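Local coordinates for protein ketol-acid reductoisomerase (NAD(+)) (uncultured archaeon GZfos26G2, PDB 4XDY) that catalyses the magnesium-dependent alkyl migration and NADH-dependent reduction that turn 2-acetolactate into 2,3-dihydroxy-3-methylbutanoate in branched-chain amino-acid biosynthesis, at residues G222-P225 with E226-Y229; V233-M236 with K237-D241; V240-V243 with W244-G247; K249-A252 with E253-N257; A259-G262 with M263-G267. All coordinates share one frame; numbering follows the deposited sequence.

Contact 1 of 5, residues G222-P225 with E226-Y229; sequences GYPP and EMAY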
# COMPACT_ATOMS: atom_id res chain seq x y z
N GLY A 222 22.98 10.83 2.93
CA GLY A 222 24.06 9.88 2.86
C GLY A 222 23.64 8.45 3.16
O GLY A 222 24.50 7.58 3.24
N TYR A 223 22.36 8.13 3.19
CA TYR A 223 21.97 6.73 3.33
C TYR A 223 21.92 6.08 1.95
O TYR A 223 21.53 6.75 0.97
CB TYR A 223 20.55 6.63 4.05
CG TYR A 223 20.57 7.23 5.42
CD1 TYR A 223 20.48 8.60 5.63
CD2 TYR A 223 20.71 6.40 6.53
CE1 TYR A 223 20.57 9.16 6.90
CE2 TYR A 223 20.79 6.93 7.78
CZ TYR A 223 20.76 8.30 8.00
OH TYR A 223 20.85 8.84 9.23
N PRO A 224 22.27 4.79 1.85
CA PRO A 224 22.35 4.10 0.54
C PRO A 224 20.95 4.06 -0.10
O PRO A 224 19.96 3.88 0.60
CB PRO A 224 22.75 2.69 0.92
CG PRO A 224 23.45 2.79 2.22
CD PRO A 224 22.90 4.00 2.92
N PRO A 225 20.88 4.28 -1.41
CA PRO A 225 19.61 4.17 -2.07
C PRO A 225 18.90 2.84 -1.93
O PRO A 225 17.64 2.83 -1.92
CB PRO A 225 19.94 4.56 -3.56
CG PRO A 225 21.38 4.15 -3.71
CD PRO A 225 22.01 4.41 -2.38
N GLU A 226 19.63 1.73 -1.77
CA GLU A 226 18.95 0.47 -1.54
C GLU A 226 18.17 0.47 -0.19
O GLU A 226 17.06 -0.08 -0.07
CB GLU A 226 19.96 -0.66 -1.53
CG GLU A 226 20.66 -0.84 -2.89
CD GLU A 226 21.78 0.11 -3.12
OE1 GLU A 226 22.28 0.88 -2.26
OE2 GLU A 226 22.19 0.05 -4.30
N MET A 227 18.80 1.10 0.79
CA MET A 227 18.19 1.26 2.14
C MET A 227 16.94 2.13 2.09
O MET A 227 15.90 1.76 2.59
CB MET A 227 19.26 1.74 3.07
CG MET A 227 18.85 1.77 4.54
SD MET A 227 20.16 2.46 5.56
CE MET A 227 21.39 1.16 5.38
N ALA A 228 17.03 3.28 1.40
CA ALA A 228 15.93 4.17 1.16
C ALA A 228 14.83 3.52 0.42
O ALA A 228 13.66 3.68 0.74
CB ALA A 228 16.39 5.43 0.48
N TYR A 229 15.15 2.67 -0.56
CA TYR A 229 14.10 1.86 -1.21
C TYR A 229 13.33 0.89 -0.35
O TYR A 229 12.11 0.85 -0.42
CB TYR A 229 14.68 1.12 -2.49
CG TYR A 229 13.58 0.35 -3.18
CD1 TYR A 229 13.35 -0.98 -2.95
CD2 TYR A 229 12.87 0.93 -4.20
CE1 TYR A 229 12.29 -1.66 -3.53
CE2 TYR A 229 11.85 0.28 -4.81
CZ TYR A 229 11.56 -0.99 -4.50
OH TYR A 229 10.52 -1.59 -5.15
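Met-227 crosses obliquely to Tyr-223 and brings its sulfur to the rim of the aromatic ring, SD lying 4.1 Å from Tyr-223 CD2. The approach is near the ring plane, 83° off the normal, a Met-aromatic contact of the edge type. With CG anti to the backbone N (chi1 -172°), the methionine runs out straight as far as SD; the bend at its last torsion then tucks CE against the pyrrolidine of Pro-224, 4.0 Å from CD. Pro-224 and Met-227 lie side by side, pointing the same way. Glu-226 is likewise alongside Pro-225: its chain bends at chi2 (81°) and folds OE1 back over the proline ring, 3.5 Å from Pro-225 CD. Helix 225-254 starts here, with Pro-224 as N-cap residue. Ala-228 N gives a bond of 3.1 Å to Pro-224 O, and Tyr-229 N one of 2.8 Å to Pro-225 O. The polar ends turn elsewhere: Tyr-223 OH bonds to Glu-287 and Glu-226 OE1 to the N-terminal amine of Met-1, both of the second subunit, while Tyr-229 OH bonds to Arg-326. Two prolines suit such a start, since amides of a first helical turn have no carbonyl one turn back to meet; Met-227 packs on Tyr-223 and Pro-224, and the hydrogen bonds of Tyr-223 and Glu-226 tie this helix start to the dimer partner.

Contact 2 of 5, residues V233-M236 with K237-D241; sequences VHEM and KLIVD. With HIO (N-hydroxy-N-isopropyloxamic acid), chain I.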
# COMPACT_ATOMS: atom_id res chain seq x y z
N VAL A 233 9.66 2.43 0.05
CA VAL A 233 8.83 1.84 -1.02
C VAL A 233 8.46 0.40 -0.77
O VAL A 233 7.26 0.10 -0.67
CB VAL A 233 9.54 1.97 -2.40
CG1 VAL A 233 8.63 1.45 -3.51
CG2 VAL A 233 9.95 3.42 -2.66
N HIS A 234 9.43 -0.52 -0.62
CA HIS A 234 9.07 -1.91 -0.45
C HIS A 234 8.19 -2.14 0.81
O HIS A 234 7.20 -2.81 0.75
CB HIS A 234 10.32 -2.78 -0.36
CG HIS A 234 10.06 -4.23 -0.38
ND1 HIS A 234 9.93 -4.94 -1.57
CD2 HIS A 234 9.85 -5.13 0.62
CE1 HIS A 234 9.60 -6.19 -1.28
NE2 HIS A 234 9.65 -6.36 0.02
N GLU A 235 8.51 -1.48 1.91
CA GLU A 235 7.74 -1.69 3.15
C GLU A 235 6.37 -1.04 3.10
O GLU A 235 5.44 -1.46 3.80
CB GLU A 235 8.54 -1.21 4.34
CG GLU A 235 7.95 -1.74 5.65
CD GLU A 235 8.81 -1.48 6.85
OE1 GLU A 235 9.97 -1.06 6.76
OE2 GLU A 235 8.24 -1.72 7.99
N MET A 236 6.16 -0.08 2.22
CA MET A 236 4.86 0.59 2.16
C MET A 236 3.73 -0.36 1.88
O MET A 236 2.62 -0.26 2.47
CB MET A 236 4.89 1.66 1.12
CG MET A 236 3.65 2.52 0.97
SD MET A 236 3.35 3.57 2.46
CE MET A 236 4.30 4.96 1.95
N LYS A 237 4.00 -1.35 1.02
CA LYS A 237 2.97 -2.35 0.74
C LYS A 237 2.61 -3.18 1.94
O LYS A 237 1.43 -3.56 2.17
CB LYS A 237 3.49 -3.24 -0.42
CG LYS A 237 2.54 -4.38 -0.85
CD LYS A 237 2.85 -5.73 -0.21
CE LYS A 237 2.17 -6.85 -0.98
NZ LYS A 237 0.68 -6.82 -0.87
N LEU A 238 3.58 -3.45 2.77
CA LEU A 238 3.35 -4.33 3.92
C LEU A 238 2.49 -3.62 5.01
O LEU A 238 1.59 -4.24 5.64
CB LEU A 238 4.67 -4.79 4.55
CG LEU A 238 5.63 -5.42 3.50
CD1 LEU A 238 6.88 -5.90 4.22
CD2 LEU A 238 5.02 -6.53 2.75
N ILE A 239 2.75 -2.32 5.12
CA ILE A 239 2.02 -1.45 6.04
C ILE A 239 0.60 -1.17 5.56
O ILE A 239 -0.39 -1.25 6.30
CB ILE A 239 2.80 -0.12 6.23
CG1 ILE A 239 4.12 -0.40 6.87
CG2 ILE A 239 2.00 0.89 7.11
CD1 ILE A 239 4.04 -1.08 8.24
N VAL A 240 0.47 -0.82 4.28
CA VAL A 240 -0.84 -0.56 3.72
C VAL A 240 -1.72 -1.78 3.76
O VAL A 240 -2.97 -1.66 4.01
CB VAL A 240 -0.73 0.06 2.30
CG1 VAL A 240 -2.08 0.15 1.66
CG2 VAL A 240 -0.08 1.42 2.33
N ASP A 241 -1.13 -2.97 3.60
CA ASP A 241 -1.90 -4.22 3.75
C ASP A 241 -2.58 -4.32 5.12
O ASP A 241 -3.72 -4.76 5.19
CB ASP A 241 -1.03 -5.47 3.52
CG ASP A 241 -0.76 -5.74 2.02
OD1 ASP A 241 -1.36 -5.07 1.15
OD2 ASP A 241 0.06 -6.65 1.74
C1 HIO I . 8.43 -0.28 13.75
O11 HIO I . 9.11 0.29 14.57
O12 HIO I . 7.42 -0.94 13.94
C2 HIO I . 9.06 -0.32 12.37
O2 HIO I . 10.30 -0.14 12.30
N3 HIO I . 8.43 -0.57 11.27
O3 HIO I . 9.34 -0.96 10.14
C4 HIO I . 6.99 -0.55 11.08
C41 HIO I . 6.52 0.40 9.96
C42 HIO I . 6.63 -2.00 10.80
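Glu-235 O receives Ile-239 N at 3.1 Å, and Met-236 O receives Val-240 N at 2.9 Å, so the alpha-helical pattern of helix 225-254 holds from Glu-235 O onward; the turn before it is irregular, with Met-236 N bonded to Val-233 O three residues back. A weak bond from Leu-238 N also reaches Glu-235 O. On one side of the helix Met-236 and Val-240 meet at an angle, one turn apart: the methionine bends at chi2 and chi3, leaving SD 4.1 Å from Val-240 CG2. Another face carries charge. Lys-237 leaves the helix with CG anti to its N, then turns at chi2 (-96°) and runs along the axis to place NZ 2.7 Å from Asp-241 OD2, on the syn lone pair. Asp-241 OD1 takes Lys-237 NZ of the second subunit, and the reverse pairing completes a two-fold cluster of lysines and aspartates in which each ammonium faces two carboxylates; Trp-244 of the second subunit adds a cation-pi contact to Lys-237. The pocket side belongs to Glu-235 and Ile-239. Glu-235 is extended beyond CG, and Glu-235 OE2 comes to 2.5 Å from HIO O3 of the bound N-hydroxy-N-isopropyloxamic acid. Ile-239 stands one turn further on, its CD1 3.4 Å from C41 of the ligand isopropyl group. A carboxylate beside the hydroxamate oxygen and an aliphatic branch against the alkyl group make this part of the active-site wall of a ketol-acid reductoisomerase, where Glu-235 is a predicted ligand of the second magnesium.

Contact 3 of 5, residues V240-V243 with W244-G247; sequences VDLV and WQGG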
# COMPACT_ATOMS: atom_id res chain seq x y z
N VAL A 240 0.47 -0.82 4.28
CA VAL A 240 -0.84 -0.56 3.72
C VAL A 240 -1.72 -1.78 3.76
O VAL A 240 -2.97 -1.66 4.01
CB VAL A 240 -0.73 0.06 2.30
CG1 VAL A 240 -2.08 0.15 1.66
CG2 VAL A 240 -0.08 1.42 2.33
N ASP A 241 -1.13 -2.97 3.60
CA ASP A 241 -1.90 -4.22 3.75
C ASP A 241 -2.58 -4.32 5.12
O ASP A 241 -3.72 -4.76 5.19
CB ASP A 241 -1.03 -5.47 3.52
CG ASP A 241 -0.76 -5.74 2.02
OD1 ASP A 241 -1.36 -5.07 1.15
OD2 ASP A 241 0.06 -6.65 1.74
N LEU A 242 -1.91 -3.89 6.17
CA LEU A 242 -2.52 -3.89 7.53
C LEU A 242 -3.71 -2.95 7.64
O LEU A 242 -4.80 -3.34 8.17
CB LEU A 242 -1.46 -3.57 8.54
CG LEU A 242 -0.53 -4.78 8.72
CD1 LEU A 242 0.68 -4.32 9.42
CD2 LEU A 242 -1.20 -5.89 9.51
N VAL A 243 -3.55 -1.77 7.06
CA VAL A 243 -4.63 -0.77 7.06
C VAL A 243 -5.81 -1.31 6.27
O VAL A 243 -6.98 -1.16 6.65
CB VAL A 243 -4.21 0.56 6.51
CG1 VAL A 243 -5.42 1.54 6.52
CG2 VAL A 243 -3.06 1.18 7.30
N TRP A 244 -5.53 -1.90 5.10
CA TRP A 244 -6.59 -2.43 4.23
C TRP A 244 -7.42 -3.49 4.97
O TRP A 244 -8.63 -3.63 4.75
CB TRP A 244 -5.89 -3.03 2.98
CG TRP A 244 -6.80 -3.33 1.85
CD1 TRP A 244 -7.35 -2.45 0.97
CD2 TRP A 244 -7.19 -4.62 1.44
NE1 TRP A 244 -8.08 -3.13 0.03
CE2 TRP A 244 -7.97 -4.48 0.29
CE3 TRP A 244 -6.87 -5.90 1.89
CZ2 TRP A 244 -8.49 -5.58 -0.41
CZ3 TRP A 244 -7.43 -7.01 1.21
CH2 TRP A 244 -8.20 -6.82 0.07
N GLN A 245 -6.73 -4.30 5.77
CA GLN A 245 -7.32 -5.45 6.46
C GLN A 245 -8.13 -4.99 7.68
O GLN A 245 -9.19 -5.54 7.93
CB GLN A 245 -6.25 -6.38 7.00
CG GLN A 245 -5.62 -7.25 5.92
CD GLN A 245 -4.23 -7.83 6.30
OE1 GLN A 245 -3.79 -7.84 7.48
NE2 GLN A 245 -3.52 -8.31 5.27
N GLY A 246 -7.57 -4.10 8.47
CA GLY A 246 -8.11 -3.79 9.81
C GLY A 246 -8.06 -2.33 10.20
O GLY A 246 -8.21 -1.98 11.41
N GLY A 247 -7.90 -1.43 9.25
CA GLY A 247 -7.82 0.00 9.51
C GLY A 247 -6.51 0.48 10.14
O GLY A 247 -5.58 -0.31 10.38
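Leu-242 O is gripped by two amides, Gly-246 N at 2.9 Å and, weakly and at a poor angle, Gln-245 N, which also bonds to Asp-241 O. This forked pattern lies in an alpha-helical run of the knotted C-terminal domain. The preceding turn is regular, Trp-244 N meeting Val-240 O at 2.8 Å. Trp-244 CB is close to both Val-240 O and Asp-241 O, while the indole swings out, CG anti to the backbone N (chi1 -167°), to meet the ring of His-234 of the second subunit. Gln-245 is extended beyond CG and lies across Asp-241 O, its CG 3.2 Å from that oxygen. Its amide also slants over Leu-242, with OE1 3.8 Å from the CD2 methyl. Leu-242 and Val-243 also pack on Met-251, on the returning chain; Leu-242 touches Arg-250 and Val-254 as well. The chain turns at Gly-246 and Gly-247, the latter with positive phi (74°). Gly-247 N still reaches Val-243 O, 2.8 Å away, but comes in tilted from the carbonyl plane. In return, the CA-H of Val-243 points almost straight at Gly-247 O, with 3.5 Å between CA and O.

Contact 4 of 5, residues K249-A252 with E253-N257; sequences KRMA and EVISN. With MG (magnesium ion), chain F; HIO (N-hydroxy-N-isopropyloxamic acid), chain I; NAI (1,4-dihydronicotinamide adenine dinucleotide), chain L.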
# COMPACT_ATOMS: atom_id res chain seq x y z
N LYS A 249 -6.33 1.17 13.13
CA LYS A 249 -6.27 0.40 14.36
C LYS A 249 -5.39 -0.85 14.31
O LYS A 249 -4.55 -1.11 15.18
CB LYS A 249 -7.70 -0.08 14.71
CG LYS A 249 -7.69 -0.87 15.99
CD LYS A 249 -9.12 -1.17 16.46
CE LYS A 249 -9.06 -2.37 17.41
NZ LYS A 249 -10.21 -2.35 18.35
N ARG A 250 -5.59 -1.67 13.28
CA ARG A 250 -4.79 -2.89 13.10
C ARG A 250 -3.32 -2.58 12.89
O ARG A 250 -2.43 -3.18 13.46
CB ARG A 250 -5.29 -3.66 11.88
CG ARG A 250 -4.57 -4.95 11.50
CD ARG A 250 -4.51 -5.87 12.68
NE ARG A 250 -3.81 -7.11 12.47
CZ ARG A 250 -3.23 -7.82 13.45
NH1 ARG A 250 -3.25 -7.46 14.75
NH2 ARG A 250 -2.62 -8.91 13.11
N MET A 251 -3.07 -1.63 12.01
CA MET A 251 -1.70 -1.27 11.73
C MET A 251 -0.97 -0.77 12.97
O MET A 251 0.16 -1.19 13.25
CB MET A 251 -1.70 -0.29 10.56
CG MET A 251 -0.29 0.05 10.03
SD MET A 251 0.48 1.48 10.81
CE MET A 251 -0.31 2.79 9.87
N ALA A 252 -1.60 0.15 13.73
CA ALA A 252 -1.03 0.68 14.92
C ALA A 252 -0.75 -0.42 15.98
O ALA A 252 0.15 -0.25 16.80
CB ALA A 252 -1.95 1.74 15.53
N GLU A 253 -1.52 -1.46 15.99
CA GLU A 253 -1.34 -2.59 16.92
C GLU A 253 -0.09 -3.40 16.59
O GLU A 253 0.62 -3.88 17.46
CB GLU A 253 -2.52 -3.63 16.77
CG GLU A 253 -3.75 -3.29 17.53
CD GLU A 253 -4.92 -4.23 17.21
OE1 GLU A 253 -4.80 -5.25 16.45
OE2 GLU A 253 -6.01 -3.86 17.65
N VAL A 254 0.20 -3.51 15.30
CA VAL A 254 1.30 -4.39 14.81
C VAL A 254 2.66 -3.66 14.82
O VAL A 254 3.66 -4.22 15.27
CB VAL A 254 0.96 -4.98 13.42
CG1 VAL A 254 2.17 -5.69 12.85
CG2 VAL A 254 -0.31 -5.86 13.49
N ILE A 255 2.69 -2.40 14.40
CA ILE A 255 3.94 -1.61 14.46
C ILE A 255 4.39 -1.52 15.92
O ILE A 255 3.60 -1.71 16.83
CB ILE A 255 3.82 -0.23 13.81
CG1 ILE A 255 2.84 0.70 14.60
CG2 ILE A 255 3.31 -0.36 12.39
CD1 ILE A 255 2.65 2.01 13.90
N SER A 256 5.63 -1.13 16.13
CA SER A 256 6.15 -0.97 17.45
C SER A 256 5.52 0.27 18.13
O SER A 256 5.05 1.19 17.48
CB SER A 256 7.64 -0.79 17.43
OG SER A 256 8.04 0.52 17.01
N ASN A 257 5.56 0.28 19.46
CA ASN A 257 5.09 1.49 20.20
C ASN A 257 5.93 2.68 19.86
O ASN A 257 5.39 3.81 19.73
CB ASN A 257 5.08 1.25 21.73
CG ASN A 257 4.24 0.08 22.10
OD1 ASN A 257 3.20 -0.20 21.45
ND2 ASN A 257 4.61 -0.59 23.19
MG MG F . 1.86 -1.60 20.63
C1 HIO I . 8.43 -0.28 13.75
O11 HIO I . 9.11 0.29 14.57
O12 HIO I . 7.42 -0.94 13.94
C2 HIO I . 9.06 -0.32 12.37
O2 HIO I . 10.30 -0.14 12.30
N3 HIO I . 8.43 -0.57 11.27
O3 HIO I . 9.34 -0.96 10.14
C4 HIO I . 6.99 -0.55 11.08
C41 HIO I . 6.52 0.40 9.96
C42 HIO I . 6.63 -2.00 10.80
PA NAI L . 5.81 -5.79 21.20
O1A NAI L . 5.25 -4.38 21.56
O2A NAI L . 4.95 -6.72 20.45
O5B NAI L . 6.25 -6.47 22.58
C5B NAI L . 6.70 -7.84 22.65
C4B NAI L . 6.12 -8.50 23.88
O4B NAI L . 6.76 -7.82 25.00
C3B NAI L . 4.63 -8.28 24.13
O3B NAI L . 3.81 -9.17 23.40
C2B NAI L . 4.56 -8.59 25.66
O2B NAI L . 4.34 -9.96 25.96
C1B NAI L . 5.92 -8.09 26.12
N9A NAI L . 5.81 -6.83 26.91
C8A NAI L . 5.11 -5.72 26.61
N7A NAI L . 5.27 -4.75 27.56
C5A NAI L . 6.07 -5.31 28.51
C6A NAI L . 6.60 -4.87 29.80
N6A NAI L . 6.27 -3.64 30.25
N1A NAI L . 7.42 -5.69 30.50
C2A NAI L . 7.68 -6.92 30.05
N3A NAI L . 7.24 -7.41 28.85
C4A NAI L . 6.43 -6.64 28.09
O3 NAI L . 7.27 -5.49 20.57
PN NAI L . 7.52 -5.36 18.95
O1N NAI L . 7.46 -6.75 18.35
O2N NAI L . 6.61 -4.33 18.34
O5D NAI L . 8.97 -4.76 18.98
C5D NAI L . 10.17 -5.51 19.32
C4D NAI L . 11.42 -4.94 18.72
O4D NAI L . 11.30 -5.08 17.26
C3D NAI L . 11.62 -3.50 18.98
O3D NAI L . 13.04 -3.22 19.12
C2D NAI L . 11.10 -2.80 17.71
O2D NAI L . 11.58 -1.51 17.40
C1D NAI L . 11.60 -3.80 16.64
N1N NAI L . 10.80 -3.81 15.41
C2N NAI L . 9.49 -4.01 15.38
C3N NAI L . 8.71 -4.06 14.23
C7N NAI L . 7.33 -4.37 14.29
O7N NAI L . 6.54 -4.17 15.27
N7N NAI L . 6.90 -5.16 13.34
C4N NAI L . 9.44 -3.99 12.94
C5N NAI L . 10.86 -4.07 13.02
C6N NAI L . 11.53 -3.95 14.20
O HOH W 1 1.83 -0.62 18.79
O HOH W 2 0.53 -3.05 20.02
O HOH W 3 3.21 -2.77 20.06
O HOH W 4 1.01 -1.94 22.53
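The pocket for dinucleotide and substrate analogue is lined here by the last turn of helix 225-254 and the bend after it, where Ile-255 N closes an almost linear bond to Met-251 O. Met-251 and Ile-255 pack through SD and CG2, 3.7 Å apart. Arg-250 is met on one face by Val-254 and at its edge by Glu-253, whose side chain crosses it at about a right angle. Arg-250 NH1 gives a salt bridge of 3.2 Å to Glu-253 OE1, which lies in the guanidinium plane, the carboxylate plane being turned 77° from it. Val-254 CG2 lies 3.5 Å from Arg-250 CZ. At Ile-255 the chain leaves helical angles, and Ser-256 holds the carboxylate of N-hydroxy-N-isopropyloxamic acid with two bonds: its N donates to O12 at 2.8 Å, its OG to O11 at 2.7 Å. OG can do so because it stands between its own N and carbonyl carbon (chi1 76°), where it also accepts Ala-259 N as an N-cap. Asn-257 OD1 binds a magnesium ion at 2.1 Å, distinct from the magnesium nearer the inhibitor. Four waters are also bound to it, and one of them donates a bond of 2.7 Å to Glu-253 O. The same bend lies against the nicotinamide carboxamide. The dinucleotide is also hydrogen-bonded to Gln-27 N and Glu-46 of the second subunit. A serine N-cap that also receives a substrate-like carboxylate marks the substrate site of this enzyme, consistent with the role predicted for Ser-256.

Contact 5 of 5, residues A259-G262 with M263-G267; sequences AEYG and MWAVG. With HIO (N-hydroxy-N-isopropyloxamic acid), chain I.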
# COMPACT_ATOMS: atom_id res chain seq x y z
N ALA A 259 7.22 3.30 16.91
CA ALA A 259 6.71 3.75 15.62
C ALA A 259 5.31 4.44 15.76
O ALA A 259 4.98 5.39 15.06
CB ALA A 259 6.59 2.60 14.63
N GLU A 260 4.46 3.83 16.58
CA GLU A 260 3.12 4.39 16.86
C GLU A 260 3.20 5.81 17.47
O GLU A 260 2.50 6.72 17.02
CB GLU A 260 2.35 3.44 17.79
CG GLU A 260 0.87 3.73 17.88
CD GLU A 260 0.17 2.82 18.90
OE1 GLU A 260 0.87 2.16 19.71
OE2 GLU A 260 -1.08 2.80 18.89
N TYR A 261 4.09 5.99 18.45
CA TYR A 261 4.43 7.31 19.00
C TYR A 261 4.90 8.21 17.90
O TYR A 261 4.43 9.34 17.75
CB TYR A 261 5.46 7.22 20.09
CG TYR A 261 5.88 8.58 20.60
CD1 TYR A 261 4.99 9.41 21.38
CD2 TYR A 261 7.15 9.03 20.41
CE1 TYR A 261 5.42 10.65 21.81
CE2 TYR A 261 7.56 10.26 20.85
CZ TYR A 261 6.69 11.07 21.59
OH TYR A 261 7.15 12.32 22.03
N GLY A 262 5.86 7.76 17.09
CA GLY A 262 6.37 8.59 16.00
C GLY A 262 5.28 8.98 15.04
O GLY A 262 5.27 10.12 14.55
N MET A 263 4.44 8.05 14.67
CA MET A 263 3.34 8.31 13.76
C MET A 263 2.50 9.55 14.20
O MET A 263 2.25 10.46 13.41
CB MET A 263 2.48 7.08 13.66
CG MET A 263 1.19 7.22 12.86
SD MET A 263 0.24 5.75 12.47
CE MET A 263 0.00 5.07 14.10
N TRP A 264 2.08 9.52 15.48
CA TRP A 264 1.26 10.61 16.04
C TRP A 264 2.04 11.84 16.38
O TRP A 264 1.53 13.00 16.21
CB TRP A 264 0.39 10.07 17.20
CG TRP A 264 -0.55 8.99 16.81
CD1 TRP A 264 -0.66 7.78 17.40
CD2 TRP A 264 -1.51 8.99 15.75
NE1 TRP A 264 -1.61 7.03 16.80
CE2 TRP A 264 -2.15 7.73 15.78
CE3 TRP A 264 -1.84 9.89 14.76
CZ2 TRP A 264 -3.11 7.33 14.87
CZ3 TRP A 264 -2.85 9.49 13.82
CH2 TRP A 264 -3.46 8.22 13.89
N ALA A 265 3.29 11.67 16.85
CA ALA A 265 4.10 12.87 17.16
C ALA A 265 4.57 13.63 15.97
O ALA A 265 4.63 14.83 15.99
CB ALA A 265 5.22 12.49 18.10
N VAL A 266 5.01 12.92 14.91
CA VAL A 266 5.69 13.52 13.81
C VAL A 266 4.90 13.55 12.49
O VAL A 266 5.10 14.46 11.66
CB VAL A 266 7.07 12.80 13.63
CG1 VAL A 266 7.82 13.40 12.47
CG2 VAL A 266 7.89 12.87 14.91
N GLY A 267 4.03 12.58 12.26
CA GLY A 267 3.35 12.50 10.96
C GLY A 267 2.73 13.80 10.55
O GLY A 267 2.89 14.24 9.41
C1 HIO I . 8.43 -0.28 13.75
O11 HIO I . 9.11 0.29 14.57
O12 HIO I . 7.42 -0.94 13.94
C2 HIO I . 9.06 -0.32 12.37
O2 HIO I . 10.30 -0.14 12.30
N3 HIO I . 8.43 -0.57 11.27
O3 HIO I . 9.34 -0.96 10.14
C4 HIO I . 6.99 -0.55 11.08
C41 HIO I . 6.52 0.40 9.96
C42 HIO I . 6.63 -2.00 10.80
O HOH W 5 -2.62 4.59 17.72
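Local packing between successive turns of helix 257-270, where Tyr-261 meets Ala-265 and Glu-260 faces Met-263 and Trp-264, makes up this contact; it lies just after the serine-capped start of the helix. Ala-265 CB sits over the face of the Tyr-261 ring, offset toward its rim, a CH-pi contact with CB 4.2 Å from the ring centroid and 14° off the normal. The tyrosine ring is also stacked on Trp-295 of the second subunit. On another side Glu-260 and Trp-264 are joined by a water: it donates to Glu-260 OE2 at 2.6 Å and accepts Trp-264 NE1 at 2.8 Å, lying in the plane of the indole at its edge. An extended Glu-260 chain, CG anti to the backbone N (chi1 -166°), gives the carboxylate its span. Its OE1 forms a salt bridge with Arg-310 of the second subunit, so both oxygens have partners. These are turns of a regular alpha helix in the knotted C-terminal domain, with Ala-265 N bonded to Tyr-261 O at 2.7 Å and Val-266 N to Gly-262 O at 2.8 Å. Met-263 bends at its last torsion and lays CE over one face of the Trp-264 indole, while the same methyl touches Glu-260 CG at 4.1 Å. Met-263 also rests on Met-251 and Ala-252 of the preceding helix. Toward the pocket, Ala-259 CB closes on the carboxylate of N-hydroxy-N-isopropyloxamic acid, 3.4 Å from its O11.

Contact 1 starts helix 225-254, contacts 2 and 3 lie on it, contact 4 ends it and caps the next, and contact 5 lies on the first turns of helix 257-270; all five border the second subunit. Contact 1 passes into contact 2 through Tyr-229 O and His-234 N, 3.0 Å apart, a probable hydrogen bond, whereas contacts 2 and 3 share Val-240 and Asp-241. Past Gly-247 the chain folds back, bringing Met-251 CG 3.8 Å from Ile-239 CG2 of contact 2; the centres of contacts 3 and 4 are 10 Å apart. Contacts 4 and 5, with centres 11 Å apart, meet through Ile-255, Ala-252, Glu-260 and Met-263. Contacts 2, 4 and 5 each touch the bound inhibitor; in contact 1, the Met-227 side chain stays about 11 Å from it.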